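Local coordinates for protein UDP-N-acetylglucosamine pyrophosphorylase (Entamoeba histolytica, PDB 3OC9) that probably catalyses the formation of UDP-N-acetylglucosamine and diphosphate from UTP and N-acetylglucosamine 1-phosphate, at residues K66-R78 with I108-L120. Sequence-based numbering, arbitrary orientation. Where two conformers were deposited one is given.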
# COMPACT_ATOMS: atom_id res chain seq x y z
N LYS A 66 15.18 9.86 5.60
CA LYS A 66 14.31 10.14 4.44
C LYS A 66 12.82 9.99 4.76
O LYS A 66 12.44 9.16 5.59
CB LYS A 66 14.69 9.23 3.26
CG LYS A 66 16.12 9.42 2.75
CD LYS A 66 16.44 8.47 1.60
CE LYS A 66 17.90 8.61 1.16
NZ LYS A 66 18.33 7.55 0.19
N SER A 67 11.96 10.79 4.12
CA SER A 67 10.50 10.66 4.29
C SER A 67 9.95 9.44 3.54
O SER A 67 10.60 8.91 2.63
CB SER A 67 9.75 11.91 3.80
OG SER A 67 9.81 12.05 2.39
N ILE A 68 8.74 9.02 3.92
CA ILE A 68 8.02 7.92 3.23
C ILE A 68 7.83 8.27 1.74
O ILE A 68 8.10 7.44 0.84
CB ILE A 68 6.66 7.58 3.94
CG1 ILE A 68 6.91 7.03 5.37
CG2 ILE A 68 5.81 6.61 3.11
CD1 ILE A 68 5.63 6.94 6.25
N PHE A 69 7.38 9.50 1.46
CA PHE A 69 7.23 9.98 0.06
C PHE A 69 8.56 9.92 -0.73
O PHE A 69 8.54 9.54 -1.92
CB PHE A 69 6.67 11.42 -0.02
CG PHE A 69 5.14 11.55 0.18
CD1 PHE A 69 4.24 10.55 -0.20
CD2 PHE A 69 4.62 12.75 0.70
CE1 PHE A 69 2.84 10.72 -0.02
CE2 PHE A 69 3.23 12.93 0.86
CZ PHE A 69 2.35 11.91 0.51
N GLN A 70 9.69 10.29 -0.10
CA GLN A 70 11.02 10.20 -0.76
C GLN A 70 11.42 8.73 -1.11
O GLN A 70 11.97 8.50 -2.19
CB GLN A 70 12.14 10.89 0.07
CG GLN A 70 13.55 10.81 -0.61
CD GLN A 70 14.63 11.69 0.06
OE1 GLN A 70 14.37 12.40 1.03
NE2 GLN A 70 15.85 11.64 -0.49
N MET A 71 11.17 7.78 -0.20
CA MET A 71 11.39 6.33 -0.44
C MET A 71 10.67 5.84 -1.72
O MET A 71 11.27 5.20 -2.61
CB MET A 71 10.87 5.47 0.74
CG MET A 71 11.21 5.92 2.17
SD MET A 71 12.43 4.91 3.02
CE MET A 71 13.93 5.63 2.36
N THR A 72 9.36 6.14 -1.79
CA THR A 72 8.54 5.79 -2.96
C THR A 72 9.08 6.43 -4.26
O THR A 72 9.21 5.75 -5.29
CB THR A 72 7.02 6.13 -2.74
OG1 THR A 72 6.58 5.55 -1.50
CG2 THR A 72 6.14 5.61 -3.90
N SER A 73 9.44 7.72 -4.22
CA SER A 73 10.03 8.39 -5.39
C SER A 73 11.28 7.66 -5.91
O SER A 73 11.44 7.45 -7.13
CB SER A 73 10.37 9.88 -5.08
OG SER A 73 9.17 10.59 -4.72
N GLU A 74 12.15 7.25 -4.99
CA GLU A 74 13.43 6.59 -5.34
C GLU A 74 13.23 5.18 -5.94
O GLU A 74 13.93 4.79 -6.90
CB GLU A 74 14.38 6.59 -4.13
CG GLU A 74 14.94 8.01 -3.80
CD GLU A 74 15.91 8.05 -2.61
OE1 GLU A 74 16.02 7.05 -1.86
OE2 GLU A 74 16.53 9.12 -2.39
N ARG A 75 12.27 4.42 -5.41
CA ARG A 75 11.92 3.13 -5.99
C ARG A 75 11.36 3.26 -7.43
O ARG A 75 11.73 2.47 -8.30
CB ARG A 75 10.97 2.34 -5.05
CG ARG A 75 10.58 0.94 -5.54
CD ARG A 75 10.38 -0.05 -4.38
NE ARG A 75 11.65 -0.57 -3.90
CZ ARG A 75 11.83 -1.28 -2.79
NH1 ARG A 75 13.06 -1.67 -2.49
NH2 ARG A 75 10.82 -1.60 -1.97
N LEU A 76 10.50 4.25 -7.69
CA LEU A 76 10.02 4.50 -9.07
C LEU A 76 11.18 4.85 -10.03
O LEU A 76 11.22 4.36 -11.17
CB LEU A 76 8.92 5.58 -9.10
CG LEU A 76 7.58 5.27 -8.40
CD1 LEU A 76 6.60 6.47 -8.54
CD2 LEU A 76 6.92 3.99 -8.96
N LEU A 77 12.12 5.70 -9.58
CA LEU A 77 13.32 6.00 -10.38
C LEU A 77 14.15 4.74 -10.75
O LEU A 77 14.60 4.60 -11.90
CB LEU A 77 14.19 7.07 -9.69
CG LEU A 77 13.65 8.52 -9.71
CD1 LEU A 77 14.44 9.38 -8.75
CD2 LEU A 77 13.65 9.16 -11.12
N ARG A 78 14.29 3.82 -9.81
CA ARG A 78 15.06 2.56 -10.05
C ARG A 78 14.35 1.59 -11.00
O ARG A 78 14.99 0.97 -11.86
CB ARG A 78 15.41 1.88 -8.71
CG ARG A 78 16.17 0.53 -8.83
CD ARG A 78 17.52 0.70 -9.57
NE ARG A 78 18.33 -0.53 -9.52
CZ ARG A 78 19.43 -0.73 -10.24
NH1 ARG A 78 19.86 0.21 -11.10
NH2 ARG A 78 20.11 -1.86 -10.12
N ILE A 108 0.25 19.19 0.32
CA ILE A 108 0.98 18.10 -0.36
C ILE A 108 1.64 18.56 -1.67
O ILE A 108 2.81 18.25 -1.93
CB ILE A 108 0.09 16.84 -0.56
CG1 ILE A 108 -0.32 16.28 0.80
CG2 ILE A 108 0.85 15.75 -1.36
CD1 ILE A 108 -1.56 15.44 0.77
N ASN A 109 0.91 19.33 -2.48
CA ASN A 109 1.48 19.91 -3.71
C ASN A 109 2.72 20.78 -3.43
O ASN A 109 3.74 20.67 -4.14
CB ASN A 109 0.41 20.73 -4.48
CG ASN A 109 -0.45 19.87 -5.41
OD1 ASN A 109 -0.01 18.84 -5.93
ND2 ASN A 109 -1.66 20.34 -5.69
N ASN A 110 2.64 21.62 -2.39
CA ASN A 110 3.77 22.46 -1.98
C ASN A 110 4.97 21.64 -1.51
O ASN A 110 6.12 22.00 -1.79
CB ASN A 110 3.35 23.46 -0.90
CG ASN A 110 2.55 24.63 -1.44
OD1 ASN A 110 2.65 24.97 -2.63
ND2 ASN A 110 1.77 25.26 -0.58
N TYR A 111 4.71 20.53 -0.80
CA TYR A 111 5.78 19.65 -0.29
C TYR A 111 6.62 19.08 -1.44
O TYR A 111 7.86 19.17 -1.41
CB TYR A 111 5.21 18.53 0.62
CG TYR A 111 6.26 17.57 1.16
CD1 TYR A 111 6.49 16.34 0.54
CD2 TYR A 111 7.04 17.91 2.28
CE1 TYR A 111 7.47 15.45 1.03
CE2 TYR A 111 8.04 17.03 2.76
CZ TYR A 111 8.23 15.80 2.13
OH TYR A 111 9.19 14.93 2.59
N PHE A 112 5.96 18.55 -2.48
CA PHE A 112 6.69 18.03 -3.66
C PHE A 112 7.46 19.13 -4.45
O PHE A 112 8.63 18.95 -4.83
CB PHE A 112 5.75 17.21 -4.58
CG PHE A 112 5.54 15.77 -4.12
CD1 PHE A 112 6.46 14.77 -4.47
CD2 PHE A 112 4.44 15.42 -3.34
CE1 PHE A 112 6.26 13.41 -4.06
CE2 PHE A 112 4.24 14.07 -2.90
CZ PHE A 112 5.17 13.07 -3.27
N LYS A 113 6.81 20.27 -4.69
CA LYS A 113 7.42 21.37 -5.47
C LYS A 113 8.71 21.91 -4.83
O LYS A 113 9.74 22.10 -5.50
CB LYS A 113 6.40 22.51 -5.64
CG LYS A 113 6.88 23.79 -6.38
CD LYS A 113 7.33 23.52 -7.81
CE LYS A 113 7.49 24.83 -8.59
NZ LYS A 113 8.30 24.67 -9.83
N GLU A 114 8.66 22.16 -3.54
CA GLU A 114 9.86 22.72 -2.88
C GLU A 114 10.98 21.70 -2.63
O GLU A 114 12.12 22.09 -2.31
CB GLU A 114 9.47 23.55 -1.64
CG GLU A 114 8.42 24.68 -1.95
CD GLU A 114 8.92 25.81 -2.90
OE1 GLU A 114 10.14 26.14 -2.87
OE2 GLU A 114 8.06 26.38 -3.65
N HIS A 115 10.70 20.41 -2.83
CA HIS A 115 11.75 19.39 -2.84
C HIS A 115 12.18 18.97 -4.27
O HIS A 115 12.88 17.96 -4.44
CB HIS A 115 11.36 18.15 -1.98
CG HIS A 115 11.31 18.41 -0.50
ND1 HIS A 115 12.39 18.17 0.34
CD2 HIS A 115 10.31 18.86 0.29
CE1 HIS A 115 12.05 18.47 1.58
NE2 HIS A 115 10.79 18.89 1.58
N GLN A 116 11.80 19.77 -5.28
CA GLN A 116 12.09 19.49 -6.71
C GLN A 116 11.76 18.02 -7.09
O GLN A 116 12.50 17.35 -7.83
CB GLN A 116 13.54 19.90 -7.08
CG GLN A 116 13.84 20.23 -8.58
CD GLN A 116 13.09 21.44 -9.13
OE1 GLN A 116 12.96 22.48 -8.47
NE2 GLN A 116 12.60 21.31 -10.35
N TYR A 117 10.63 17.55 -6.55
CA TYR A 117 10.05 16.21 -6.81
C TYR A 117 10.95 14.99 -6.53
O TYR A 117 10.69 13.88 -7.05
CB TYR A 117 9.43 16.16 -8.22
CG TYR A 117 8.47 17.31 -8.45
CD1 TYR A 117 7.15 17.27 -7.96
CD2 TYR A 117 8.88 18.45 -9.11
CE1 TYR A 117 6.28 18.34 -8.14
CE2 TYR A 117 8.02 19.53 -9.30
CZ TYR A 117 6.73 19.47 -8.82
OH TYR A 117 5.89 20.54 -9.01
N PHE A 118 11.96 15.17 -5.68
CA PHE A 118 12.96 14.13 -5.38
C PHE A 118 13.59 13.50 -6.64
O PHE A 118 14.03 12.35 -6.61
CB PHE A 118 12.38 13.04 -4.42
CG PHE A 118 11.85 13.60 -3.11
CD1 PHE A 118 12.74 13.99 -2.09
CD2 PHE A 118 10.48 13.74 -2.89
CE1 PHE A 118 12.26 14.53 -0.89
CE2 PHE A 118 9.99 14.28 -1.70
CZ PHE A 118 10.90 14.66 -0.68
N GLY A 119 13.66 14.26 -7.73
CA GLY A 119 14.27 13.76 -8.97
C GLY A 119 13.31 13.21 -10.03
O GLY A 119 13.74 12.88 -11.14
N LEU A 120 12.02 13.08 -9.68
CA LEU A 120 10.95 12.78 -10.66
C LEU A 120 10.62 14.02 -11.52
O LEU A 120 11.12 15.12 -11.25
CB LEU A 120 9.69 12.23 -9.96
CG LEU A 120 9.84 10.88 -9.24
CD1 LEU A 120 8.65 10.57 -8.30
CD2 LEU A 120 10.05 9.76 -10.26
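The ring of Phe118 lies between His115 CB on one face and Gln70 on the other, where Gln70 CB sits 3.9 Å from the ring centroid in a CH-pi contact. Gln70 carries its CG anti to the backbone N (chi1 -180°), and the extended chain then leads out over the CD1-CE1 side of the ring, its amide plane tilted 23° to it. Gln70 NE2 donates a hydrogen bond to Glu74 OE2, approaching from above the carboxylate plane. Next along, Ser67 OG lies near the plane of the Tyr111 ring and shares a 3.0 Å hydrogen bond with Tyr111 OH; Ser67 is the N-cap of helix 68-87, and the same OG accepts the capping bond from Gln70 N. Both helices pack on strand 95-100 of the Rossmann-like GT-A core, Phe69 on Leu98 and Ile108 on Thr100. Between the helices Phe112 lies over one face of the Phe69 ring, Phe69 CG to Phe112 CZ 3.8 Å, the planes inclined at 44°, while Tyr111 CE1 comes in at the edge of the Phe69 ring. A Schellman motif closes helix 105-114, with Gln116 as its C-prime residue, and the turns beyond carry Leu120 back to helix 68-87. There Leu120 CD1 touches Ser73 OG at 3.6 Å, and Leu120 CD2 meets Leu77 CD2 at 3.7 Å.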